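PDB 5LP5: penicillin-binding protein 2 (Pbp2) from Helicobacter pylori, which probably binds penicillin and cross-links peptidoglycan in cell-shape maintenance, and is seen here in complex with MreC. Local coordinates for residues Ser506-Ala511 / Lys581-Gly586; Thr546-Leu549 / Lys553-Tyr556; Ile254-Ala259 / Leu264-Ser269. All blocks are in the same frame, centred on the assembly; numbering follows the deposited sequence.

Following the chain from the N terminus, contact 3 closes first of the three, before contact 1 opens: strands 252-258 and 264-270 form a tight hairpin at one margin of the five-stranded antiparallel sheet of the transpeptidase domain. Contact 1 opens much later, in the loop before strand 511-517, and closes only at the end of helix 572-584. Contact 2 is nested inside that long loop and is itself a short hairpin between strands 542-549 and 556-562. Contacts 1 and 2 meet where Ala511 O lies 2.9 Å from Phe548 N, probably a hydrogen bond. Contacts 2 and 3 meet where Lys555 O lies 2.7 Å from Ala259 N, probably another.

Contact 1 (Ser506-Ala511 / Lys581-Gly586); sequences SKITLA and KLYELG
Where helix 572-584 of the transpeptidase domain runs out in a Schellman motif, the ring of Tyr583 packs against Lys507 and Ile508 of the loop that leads into strand 511-517. The aliphatic part of Lys507 crosses the ring at about a right angle. Its CB sits over one face in a CH-pi contact, 3.7 Å from the centroid of the Tyr583 ring and 17° off the normal, while CD reaches the rim with 3.3 Å to Tyr583 CD2. The lysine bends at its last torsion and carries NZ off from the helix. Ile508 comes obliquely from the same side of the ring plane, at the CD1-CE1 bond, with its CD1 3.3 Å from Tyr583 CD1. The ring is delivered to the loop because Tyr583 CG stands anti to the backbone N (chi1 -176°).

Each partner has its own local support. In the loop, Ser506 OG donates to Ile508 O at 2.7 Å, only slightly tilted from the carbonyl plane, bridging the two residues around Lys507; the amide of Lys507 itself bonds to Asn580 of the helix. On the helix, Gly586 takes a positive phi and its N bonds to Tyr583 O at 3.0 Å, while Tyr587 N turns back to Leu582 O. Lys581 and Glu584, one turn apart on the helix, form a weak salt bridge (NZ to OE1, 3.5 Å). Leu582 packs on Leu239 of helix 237-246.

No hydrogen bond or salt bridge joins the two segments: they meet through carbon atoms at the surface. The contact therefore rests on dispersion and the CH-pi approach, and the amino group of Lys507 takes no part in it.

Contact 2 (Thr546-Leu549 / Lys553-Tyr556); sequences TAFL and KPKY
Leu549 O is gripped by two successive amides of the facing chain, Lys555 N at 3.0 Å and Tyr556 N at 2.9 Å. The two come from different directions: Tyr556 N lies nearly along the C=O axis, whereas Lys555 N stands above the carbonyl plane, 43° out of it. The return bond, Leu549 N to Tyr556 O, is 3.0 Å long and completes an antiparallel hydrogen-bonded pair. Beside it, Phe548 CA makes a CA-H...O contact of 3.3 Å with the same Tyr556 O.

Side chains pack on both sides of the pair. The Phe548 ring and Pro554 lie side by side and point the same way, Phe548 CE1 being 3.5 Å from Pro554 CG; Ala452 of helix 441-453 touches both. Leu549 and Tyr556 share one face of the sheet, where Leu549 CD2 reaches Tyr556 CB at 3.9 Å, with the leucine CG set between its backbone N and carbonyl carbon (chi1 71°). Lys555 carries its amino group away from the hairpin to a salt bridge with Glu260.

Two residues, Lys555 and Tyr556, thus face the single Leu549: a classic beta bulge, placed where the turn enters strand 556-562 of the central antiparallel sheet.

Contact 3 (Ile254-Ala259 / Leu264-Ser269); sequences ILVMDA and LLVAGS
Ile254 and Gly268 form a hydrogen-bonded pair in the antiparallel hairpin of strands 252-258 and 264-270, the latter an outermost strand of the sheet within this chain. Ile254 N donates to Gly268 O at 3.1 Å, and Gly268 N returns to Ile254 O at 2.9 Å, lying in the carbonyl plane. The isoleucine's CG2 branch also meets Val266 CG1, on the face where helix 237-246 packs.

Leu255 follows as a non-hydrogen-bonded pair with Ala267. Its side chain turns to the opposite face, touching Ala267 CB with CD2 at 3.8 Å, and also packs on Leu442 and Leu445 of helix 441-453.

Val256 is where the ladder slips by one residue. Leu265 and Val266 both face it, a classic beta bulge: Val256 N gives a weak bond to Val266 O at 3.3 Å, while Val256 O takes Leu265 N at 3.0 Å from above the carbonyl plane, 40° out of it. The two methyl branches of Val256 divide the bulge between them. CG1, anti to the backbone N (chi1 174°), lies against Leu265 CB, and CG2 meets Val266 CG2 at 3.7 Å.

Met257 resumes the ladder beyond the bulge as a non-hydrogen-bonded pair with Leu264, both side chains on the face of Leu255 and Ala267 and both against Leu445. The start of the methionine chain makes this contact before its far end departs: Leu264 CD2 lies 3.9 Å from Met257 CB.

Contact 1 (Ser506-Ala511 / Lys581-Gly586)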
ATOM      1  N   SER A 506     -34.506 -24.457  -8.224  1.00 60.19           N
ATOM      2  CA  SER A 506     -33.245 -24.211  -8.924  1.00 56.73           C
ATOM      3  C   SER A 506     -33.520 -23.805 -10.358  1.00 55.59           C
ATOM      4  O   SER A 506     -34.237 -24.501 -11.071  1.00 58.15           O
ATOM      5  CB  SER A 506     -32.347 -25.458  -8.928  1.00 55.12           C
ATOM      6  OG  SER A 506     -31.230 -25.265  -9.789  1.00 51.84           O
ATOM      7  N   LYS A 507     -32.926 -22.696 -10.788  1.00 55.26           N
ATOM      8  CA  LYS A 507     -33.163 -22.164 -12.132  1.00 56.46           C
ATOM      9  C   LYS A 507     -32.478 -22.966 -13.261  1.00 57.46           C
ATOM     10  O   LYS A 507     -32.773 -22.779 -14.431  1.00 59.53           O
ATOM     11  CB  LYS A 507     -32.772 -20.686 -12.166  1.00 55.54           C
ATOM     12  CG  LYS A 507     -33.828 -19.817 -11.498  1.00 58.85           C
ATOM     13  CD  LYS A 507     -33.328 -18.492 -10.943  1.00 59.40           C
ATOM     14  CE  LYS A 507     -34.419 -17.791 -10.137  1.00 60.59           C
ATOM     15  NZ  LYS A 507     -35.727 -17.714 -10.849  1.00 62.70           N
ATOM     16  N   ILE A 508     -31.594 -23.876 -12.889  1.00 58.40           N
ATOM     17  CA  ILE A 508     -30.876 -24.705 -13.842  1.00 59.69           C
ATOM     18  C   ILE A 508     -31.004 -26.160 -13.413  1.00 57.66           C
ATOM     19  O   ILE A 508     -31.336 -26.455 -12.252  1.00 54.83           O
ATOM     20  CB  ILE A 508     -29.365 -24.348 -13.842  1.00 65.34           C
ATOM     21  CG1 ILE A 508     -29.143 -22.862 -14.126  1.00 67.75           C
ATOM     22  CG2 ILE A 508     -28.585 -25.180 -14.856  1.00 66.63           C
ATOM     23  CD1 ILE A 508     -29.519 -22.445 -15.529  1.00 70.47           C
ATOM     24  N   THR A 509     -30.702 -27.069 -14.339  1.00 54.33           N
ATOM     25  CA  THR A 509     -30.652 -28.491 -14.021  1.00 52.76           C
ATOM     26  C   THR A 509     -29.363 -28.878 -13.332  1.00 50.53           C
ATOM     27  O   THR A 509     -28.277 -28.576 -13.817  1.00 47.80           O
ATOM     28  CB  THR A 509     -30.837 -29.362 -15.261  1.00 52.08           C
ATOM     29  OG1 THR A 509     -31.978 -28.903 -15.997  1.00 55.08           O
ATOM     30  CG2 THR A 509     -31.086 -30.789 -14.858  1.00 50.79           C
ATOM     31  N   LEU A 510     -29.524 -29.568 -12.204  1.00 50.61           N
ATOM     32  CA  LEU A 510     -28.437 -29.968 -11.337  1.00 50.39           C
ATOM     33  C   LEU A 510     -28.221 -31.481 -11.356  1.00 52.39           C
ATOM     34  O   LEU A 510     -29.137 -32.252 -11.632  1.00 54.70           O
ATOM     35  CB  LEU A 510     -28.742 -29.526  -9.903  1.00 50.43           C
ATOM     36  CG  LEU A 510     -28.628 -28.038  -9.573  1.00 50.72           C
ATOM     37  CD1 LEU A 510     -29.296 -27.672  -8.261  1.00 49.95           C
ATOM     38  CD2 LEU A 510     -27.173 -27.636  -9.512  1.00 51.94           C
ATOM     39  N   ALA A 511     -26.992 -31.881 -11.034  1.00 53.46           N
ATOM     40  CA  ALA A 511     -26.612 -33.280 -10.844  1.00 53.85           C
ATOM     41  C   ALA A 511     -25.685 -33.348  -9.619  1.00 56.27           C
ATOM     42  O   ALA A 511     -24.680 -32.653  -9.570  1.00 58.93           O
ATOM     43  CB  ALA A 511     -25.902 -33.792 -12.084  1.00 51.86           C
ATOM     44  N   LYS A 581     -27.191 -17.992  -7.804  1.00 49.04           N
ATOM     45  CA  LYS A 581     -26.324 -16.812  -7.834  1.00 49.16           C
ATOM     46  C   LYS A 581     -25.454 -16.782  -9.114  1.00 49.47           C
ATOM     47  O   LYS A 581     -25.203 -15.723  -9.671  1.00 46.73           O
ATOM     48  CB  LYS A 581     -25.454 -16.778  -6.569  1.00 49.92           C
ATOM     49  CG  LYS A 581     -24.518 -15.581  -6.413  1.00 49.62           C
ATOM     50  CD  LYS A 581     -25.240 -14.247  -6.375  1.00 52.04           C
ATOM     51  CE  LYS A 581     -26.116 -14.092  -5.148  1.00 54.47           C
ATOM     52  NZ  LYS A 581     -26.725 -12.725  -5.171  1.00 55.98           N
ATOM     53  N   LEU A 582     -25.001 -17.946  -9.578  1.00 50.85           N
ATOM     54  CA  LEU A 582     -24.242 -18.045 -10.841  1.00 50.08           C
ATOM     55  C   LEU A 582     -25.139 -17.770 -12.061  1.00 49.31           C
ATOM     56  O   LEU A 582     -24.669 -17.326 -13.108  1.00 52.07           O
ATOM     57  CB  LEU A 582     -23.608 -19.435 -10.978  1.00 51.56           C
ATOM     58  CG  LEU A 582     -22.549 -19.836  -9.936  1.00 53.02           C
ATOM     59  CD1 LEU A 582     -22.282 -21.334  -9.949  1.00 53.18           C
ATOM     60  CD2 LEU A 582     -21.233 -19.107 -10.152  1.00 53.76           C
ATOM     61  N   TYR A 583     -26.424 -18.072 -11.910  1.00 45.80           N
ATOM     62  CA  TYR A 583     -27.433 -17.825 -12.924  1.00 45.28           C
ATOM     63  C   TYR A 583     -27.737 -16.344 -12.952  1.00 42.95           C
ATOM     64  O   TYR A 583     -27.654 -15.696 -13.990  1.00 42.53           O
ATOM     65  CB  TYR A 583     -28.707 -18.599 -12.546  1.00 45.58           C
ATOM     66  CG  TYR A 583     -29.853 -18.540 -13.533  1.00 45.62           C
ATOM     67  CD1 TYR A 583     -29.797 -19.237 -14.724  1.00 45.13           C
ATOM     68  CD2 TYR A 583     -31.010 -17.813 -13.253  1.00 47.43           C
ATOM     69  CE1 TYR A 583     -30.841 -19.189 -15.630  1.00 45.37           C
ATOM     70  CE2 TYR A 583     -32.056 -17.764 -14.152  1.00 46.70           C
ATOM     71  CZ  TYR A 583     -31.962 -18.457 -15.337  1.00 45.90           C
ATOM     72  OH  TYR A 583     -33.004 -18.432 -16.222  1.00 47.47           O
ATOM     73  N   GLU A 584     -28.091 -15.829 -11.782  1.00 40.36           N
ATOM     74  CA  GLU A 584     -28.304 -14.411 -11.567  1.00 40.99           C
ATOM     75  C   GLU A 584     -27.195 -13.554 -12.188  1.00 38.68           C
ATOM     76  O   GLU A 584     -27.475 -12.479 -12.732  1.00 39.24           O
ATOM     77  CB  GLU A 584     -28.383 -14.150 -10.066  1.00 44.21           C
ATOM     78  CG  GLU A 584     -28.910 -12.789  -9.665  1.00 48.22           C
ATOM     79  CD  GLU A 584     -28.992 -12.629  -8.152  1.00 52.80           C
ATOM     80  OE1 GLU A 584     -29.204 -13.639  -7.415  1.00 52.73           O
ATOM     81  OE2 GLU A 584     -28.838 -11.471  -7.693  1.00 54.37           O
ATOM     82  N   LEU A 585     -25.949 -14.022 -12.116  1.00 36.19           N
ATOM     83  CA  LEU A 585     -24.804 -13.220 -12.562  1.00 34.45           C
ATOM     84  C   LEU A 585     -24.284 -13.621 -13.951  1.00 35.89           C
ATOM     85  O   LEU A 585     -23.264 -13.111 -14.420  1.00 36.38           O
ATOM     86  CB  LEU A 585     -23.673 -13.275 -11.539  1.00 32.41           C
ATOM     87  CG  LEU A 585     -23.959 -12.800 -10.107  1.00 32.79           C
ATOM     88  CD1 LEU A 585     -22.780 -13.155  -9.181  1.00 31.69           C
ATOM     89  CD2 LEU A 585     -24.243 -11.301 -10.039  1.00 32.94           C
ATOM     90  N   GLY A 586     -24.995 -14.521 -14.615  1.00 38.18           N
ATOM     91  CA  GLY A 586     -24.754 -14.786 -16.032  1.00 39.27           C
ATOM     92  C   GLY A 586     -23.668 -15.784 -16.375  1.00 38.81           C
ATOM     93  O   GLY A 586     -23.299 -15.912 -17.555  1.00 37.26           O
TER

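Contact 2 (Thr546-Leu549 / Lys553-Tyr556)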
ATOM      1  N   THR A 546     -21.809 -32.713  -3.238  1.00 42.82           N
ATOM      2  CA  THR A 546     -21.011 -32.239  -4.354  1.00 39.34           C
ATOM      3  C   THR A 546     -21.900 -32.353  -5.571  1.00 39.52           C
ATOM      4  O   THR A 546     -22.882 -33.044  -5.547  1.00 41.19           O
ATOM      5  CB  THR A 546     -19.704 -33.033  -4.491  1.00 37.97           C
ATOM      6  OG1 THR A 546     -18.805 -32.351  -5.366  1.00 34.90           O
ATOM      7  CG2 THR A 546     -19.966 -34.428  -5.015  1.00 40.42           C
ATOM      8  N   ALA A 547     -21.591 -31.617  -6.621  1.00 42.73           N
ATOM      9  CA  ALA A 547     -22.526 -31.467  -7.743  1.00 44.13           C
ATOM     10  C   ALA A 547     -21.887 -30.767  -8.942  1.00 40.77           C
ATOM     11  O   ALA A 547     -20.990 -29.948  -8.766  1.00 40.30           O
ATOM     12  CB  ALA A 547     -23.773 -30.702  -7.292  1.00 45.14           C
ATOM     13  N   PHE A 548     -22.347 -31.107 -10.148  1.00 40.03           N
ATOM     14  CA  PHE A 548     -21.963 -30.379 -11.363  1.00 39.87           C
ATOM     15  C   PHE A 548     -23.162 -29.761 -12.096  1.00 42.07           C
ATOM     16  O   PHE A 548     -24.308 -30.222 -11.986  1.00 42.88           O
ATOM     17  CB  PHE A 548     -21.151 -31.252 -12.308  1.00 38.05           C
ATOM     18  CG  PHE A 548     -21.924 -32.367 -12.936  1.00 38.31           C
ATOM     19  CD1 PHE A 548     -22.533 -32.199 -14.161  1.00 38.48           C
ATOM     20  CD2 PHE A 548     -21.997 -33.608 -12.321  1.00 39.06           C
ATOM     21  CE1 PHE A 548     -23.224 -33.240 -14.758  1.00 39.91           C
ATOM     22  CE2 PHE A 548     -22.676 -34.655 -12.911  1.00 39.67           C
ATOM     23  CZ  PHE A 548     -23.292 -34.469 -14.136  1.00 40.38           C
ATOM     24  N   LEU A 549     -22.883 -28.700 -12.836  1.00 41.48           N
ATOM     25  CA  LEU A 549     -23.935 -27.953 -13.483  1.00 42.12           C
ATOM     26  C   LEU A 549     -23.411 -27.182 -14.689  1.00 40.64           C
ATOM     27  O   LEU A 549     -22.249 -26.796 -14.739  1.00 38.46           O
ATOM     28  CB  LEU A 549     -24.595 -26.983 -12.492  1.00 41.79           C
ATOM     29  CG  LEU A 549     -23.782 -25.769 -12.035  1.00 41.12           C
ATOM     30  CD1 LEU A 549     -24.677 -24.662 -11.520  1.00 42.43           C
ATOM     31  CD2 LEU A 549     -22.791 -26.191 -10.979  1.00 40.87           C
ATOM     32  N   LYS A 553     -24.849 -29.833 -20.190  1.00 52.07           N
ATOM     33  CA  LYS A 553     -23.481 -29.626 -20.647  1.00 50.69           C
ATOM     34  C   LYS A 553     -22.685 -29.063 -19.470  1.00 47.86           C
ATOM     35  O   LYS A 553     -22.660 -27.848 -19.239  1.00 43.79           O
ATOM     36  CB  LYS A 553     -23.420 -28.675 -21.845  1.00 51.36           C
ATOM     37  CG  LYS A 553     -21.996 -28.449 -22.306  1.00 54.56           C
ATOM     38  CD  LYS A 553     -21.897 -27.557 -23.523  1.00 59.36           C
ATOM     39  CE  LYS A 553     -20.428 -27.320 -23.859  1.00 60.96           C
ATOM     40  NZ  LYS A 553     -20.257 -26.679 -25.193  1.00 62.65           N
ATOM     41  N   PRO A 554     -22.042 -29.959 -18.708  1.00 46.22           N
ATOM     42  CA  PRO A 554     -21.367 -29.555 -17.486  1.00 45.36           C
ATOM     43  C   PRO A 554     -20.283 -28.516 -17.714  1.00 43.90           C
ATOM     44  O   PRO A 554     -19.512 -28.664 -18.639  1.00 44.51           O
ATOM     45  CB  PRO A 554     -20.745 -30.859 -17.002  1.00 44.30           C
ATOM     46  CG  PRO A 554     -21.573 -31.941 -17.605  1.00 43.87           C
ATOM     47  CD  PRO A 554     -21.928 -31.412 -18.941  1.00 45.57           C
ATOM     48  N   LYS A 555     -20.244 -27.474 -16.886  1.00 45.20           N
ATOM     49  CA  LYS A 555     -19.135 -26.517 -16.906  1.00 48.79           C
ATOM     50  C   LYS A 555     -18.561 -26.298 -15.515  1.00 46.22           C
ATOM     51  O   LYS A 555     -17.330 -26.319 -15.334  1.00 47.70           O
ATOM     52  CB  LYS A 555     -19.557 -25.166 -17.494  1.00 56.29           C
ATOM     53  CG  LYS A 555     -18.389 -24.297 -17.984  1.00 61.93           C
ATOM     54  CD  LYS A 555     -18.881 -22.954 -18.503  1.00 75.69           C
ATOM     55  CE  LYS A 555     -17.760 -22.034 -18.978  1.00 85.97           C
ATOM     56  NZ  LYS A 555     -17.427 -22.265 -20.413  1.00 91.52           N
ATOM     57  N   TYR A 556     -19.431 -26.073 -14.532  1.00 43.84           N
ATOM     58  CA  TYR A 556     -18.970 -25.847 -13.148  1.00 43.66           C
ATOM     59  C   TYR A 556     -19.194 -27.036 -12.204  1.00 41.39           C
ATOM     60  O   TYR A 556     -20.012 -27.912 -12.444  1.00 42.63           O
ATOM     61  CB  TYR A 556     -19.570 -24.555 -12.566  1.00 43.48           C
ATOM     62  CG  TYR A 556     -19.344 -23.352 -13.469  1.00 47.52           C
ATOM     63  CD1 TYR A 556     -20.267 -23.042 -14.457  1.00 49.05           C
ATOM     64  CD2 TYR A 556     -18.182 -22.569 -13.384  1.00 48.18           C
ATOM     65  CE1 TYR A 556     -20.080 -21.972 -15.309  1.00 50.07           C
ATOM     66  CE2 TYR A 556     -17.983 -21.500 -14.241  1.00 49.75           C
ATOM     67  CZ  TYR A 556     -18.935 -21.202 -15.215  1.00 52.28           C
ATOM     68  OH  TYR A 556     -18.759 -20.127 -16.092  1.00 53.44           O
TER

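Contact 3 (Ile254-Ala259 / Leu264-Ser269)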
ATOM      1  N   ILE A 254     -16.714 -24.408   1.364  1.00 28.24           N
ATOM      2  CA  ILE A 254     -17.435 -24.390   0.092  1.00 29.41           C
ATOM      3  C   ILE A 254     -16.576 -23.957  -1.107  1.00 28.41           C
ATOM      4  O   ILE A 254     -15.746 -23.065  -0.999  1.00 27.05           O
ATOM      5  CB  ILE A 254     -18.696 -23.522   0.176  1.00 29.74           C
ATOM      6  CG1 ILE A 254     -19.446 -23.569  -1.148  1.00 30.33           C
ATOM      7  CG2 ILE A 254     -18.348 -22.089   0.554  1.00 29.78           C
ATOM      8  CD1 ILE A 254     -20.867 -23.090  -1.007  1.00 32.45           C
ATOM      9  N   LEU A 255     -16.801 -24.608  -2.245  1.00 29.46           N
ATOM     10  CA  LEU A 255     -15.926 -24.472  -3.399  1.00 29.85           C
ATOM     11  C   LEU A 255     -16.721 -24.457  -4.665  1.00 28.07           C
ATOM     12  O   LEU A 255     -17.563 -25.305  -4.873  1.00 28.58           O
ATOM     13  CB  LEU A 255     -14.972 -25.660  -3.485  1.00 33.00           C
ATOM     14  CG  LEU A 255     -13.829 -25.733  -2.478  1.00 35.00           C
ATOM     15  CD1 LEU A 255     -13.220 -27.127  -2.489  1.00 35.16           C
ATOM     16  CD2 LEU A 255     -12.785 -24.679  -2.820  1.00 36.93           C
ATOM     17  N   VAL A 256     -16.438 -23.479  -5.511  1.00 27.33           N
ATOM     18  CA  VAL A 256     -16.982 -23.444  -6.860  1.00 27.85           C
ATOM     19  C   VAL A 256     -15.808 -23.479  -7.813  1.00 27.51           C
ATOM     20  O   VAL A 256     -14.816 -22.784  -7.579  1.00 25.94           O
ATOM     21  CB  VAL A 256     -17.805 -22.169  -7.121  1.00 27.21           C
ATOM     22  CG1 VAL A 256     -18.230 -22.105  -8.572  1.00 27.12           C
ATOM     23  CG2 VAL A 256     -19.020 -22.128  -6.218  1.00 27.81           C
ATOM     24  N   MET A 257     -15.920 -24.268  -8.879  1.00 28.03           N
ATOM     25  CA  MET A 257     -14.810 -24.402  -9.808  1.00 29.64           C
ATOM     26  C   MET A 257     -15.207 -24.560 -11.260  1.00 31.58           C
ATOM     27  O   MET A 257     -16.006 -25.403 -11.612  1.00 33.58           O
ATOM     28  CB  MET A 257     -13.950 -25.588  -9.422  1.00 31.05           C
ATOM     29  CG  MET A 257     -12.743 -25.765 -10.334  1.00 32.58           C
ATOM     30  SD  MET A 257     -11.692 -27.174  -9.939  1.00 32.44           S
ATOM     31  CE  MET A 257     -12.753 -28.559 -10.326  1.00 33.67           C
ATOM     32  N   ASP A 258     -14.600 -23.749 -12.113  1.00 34.16           N
ATOM     33  CA  ASP A 258     -14.677 -23.930 -13.561  1.00 35.10           C
ATOM     34  C   ASP A 258     -14.024 -25.270 -13.911  1.00 34.24           C
ATOM     35  O   ASP A 258     -12.805 -25.402 -13.873  1.00 30.80           O
ATOM     36  CB  ASP A 258     -13.943 -22.772 -14.241  1.00 36.96           C
ATOM     37  CG  ASP A 258     -14.097 -22.768 -15.744  1.00 40.93           C
ATOM     38  OD1 ASP A 258     -14.212 -23.867 -16.326  1.00 48.90           O
ATOM     39  OD2 ASP A 258     -14.071 -21.663 -16.351  1.00 40.32           O
ATOM     40  N   ALA A 259     -14.847 -26.253 -14.256  1.00 36.59           N
ATOM     41  CA  ALA A 259     -14.387 -27.632 -14.445  1.00 40.75           C
ATOM     42  C   ALA A 259     -13.610 -27.892 -15.750  1.00 42.99           C
ATOM     43  O   ALA A 259     -13.144 -29.021 -15.990  1.00 43.44           O
ATOM     44  CB  ALA A 259     -15.576 -28.586 -14.349  1.00 42.29           C
ATOM     45  N   LEU A 264     -10.842 -21.456  -9.428  1.00 28.90           N
ATOM     46  CA  LEU A 264     -11.697 -21.402  -8.259  1.00 29.07           C
ATOM     47  C   LEU A 264     -12.383 -20.028  -8.171  1.00 29.20           C
ATOM     48  O   LEU A 264     -11.736 -18.986  -8.052  1.00 29.59           O
ATOM     49  CB  LEU A 264     -10.890 -21.682  -6.997  1.00 28.88           C
ATOM     50  CG  LEU A 264     -10.290 -23.086  -6.972  1.00 29.46           C
ATOM     51  CD1 LEU A 264      -9.276 -23.201  -5.861  1.00 29.35           C
ATOM     52  CD2 LEU A 264     -11.361 -24.162  -6.837  1.00 29.13           C
ATOM     53  N   LEU A 265     -13.704 -20.037  -8.261  1.00 28.89           N
ATOM     54  CA  LEU A 265     -14.483 -18.834  -8.143  1.00 29.04           C
ATOM     55  C   LEU A 265     -14.867 -18.603  -6.682  1.00 28.40           C
ATOM     56  O   LEU A 265     -15.017 -17.475  -6.260  1.00 26.69           O
ATOM     57  CB  LEU A 265     -15.730 -18.923  -9.024  1.00 31.10           C
ATOM     58  CG  LEU A 265     -15.535 -19.169 -10.534  1.00 33.21           C
ATOM     59  CD1 LEU A 265     -16.864 -19.320 -11.271  1.00 33.54           C
ATOM     60  CD2 LEU A 265     -14.730 -18.057 -11.173  1.00 33.86           C
ATOM     61  N   VAL A 266     -15.041 -19.678  -5.923  1.00 29.66           N
ATOM     62  CA  VAL A 266     -15.240 -19.595  -4.482  1.00 30.38           C
ATOM     63  C   VAL A 266     -14.310 -20.571  -3.771  1.00 30.98           C
ATOM     64  O   VAL A 266     -13.965 -21.618  -4.305  1.00 34.32           O
ATOM     65  CB  VAL A 266     -16.688 -19.937  -4.110  1.00 31.87           C
ATOM     66  CG1 VAL A 266     -16.897 -19.867  -2.613  1.00 31.20           C
ATOM     67  CG2 VAL A 266     -17.647 -18.993  -4.824  1.00 33.17           C
ATOM     68  N   ALA A 267     -13.905 -20.195  -2.561  1.00 31.80           N
ATOM     69  CA  ALA A 267     -13.169 -21.046  -1.623  1.00 30.07           C
ATOM     70  C   ALA A 267     -13.368 -20.469  -0.215  1.00 30.44           C
ATOM     71  O   ALA A 267     -12.608 -19.603   0.262  1.00 33.90           O
ATOM     72  CB  ALA A 267     -11.703 -21.111  -1.983  1.00 28.96           C
ATOM     73  N   GLY A 268     -14.421 -20.929   0.440  1.00 29.03           N
ATOM     74  CA  GLY A 268     -14.701 -20.497   1.784  1.00 30.07           C
ATOM     75  C   GLY A 268     -14.299 -21.522   2.810  1.00 29.84           C
ATOM     76  O   GLY A 268     -14.478 -22.710   2.594  1.00 30.53           O
ATOM     77  N   SER A 269     -13.757 -21.055   3.929  1.00 29.29           N
ATOM     78  CA  SER A 269     -13.494 -21.914   5.080  1.00 29.95           C
ATOM     79  C   SER A 269     -14.006 -21.229   6.325  1.00 28.27           C
ATOM     80  O   SER A 269     -13.616 -20.108   6.604  1.00 26.54           O
ATOM     81  CB  SER A 269     -11.995 -22.214   5.234  1.00 31.61           C
ATOM     82  OG  SER A 269     -11.721 -22.783   6.521  1.00 32.13           O
TER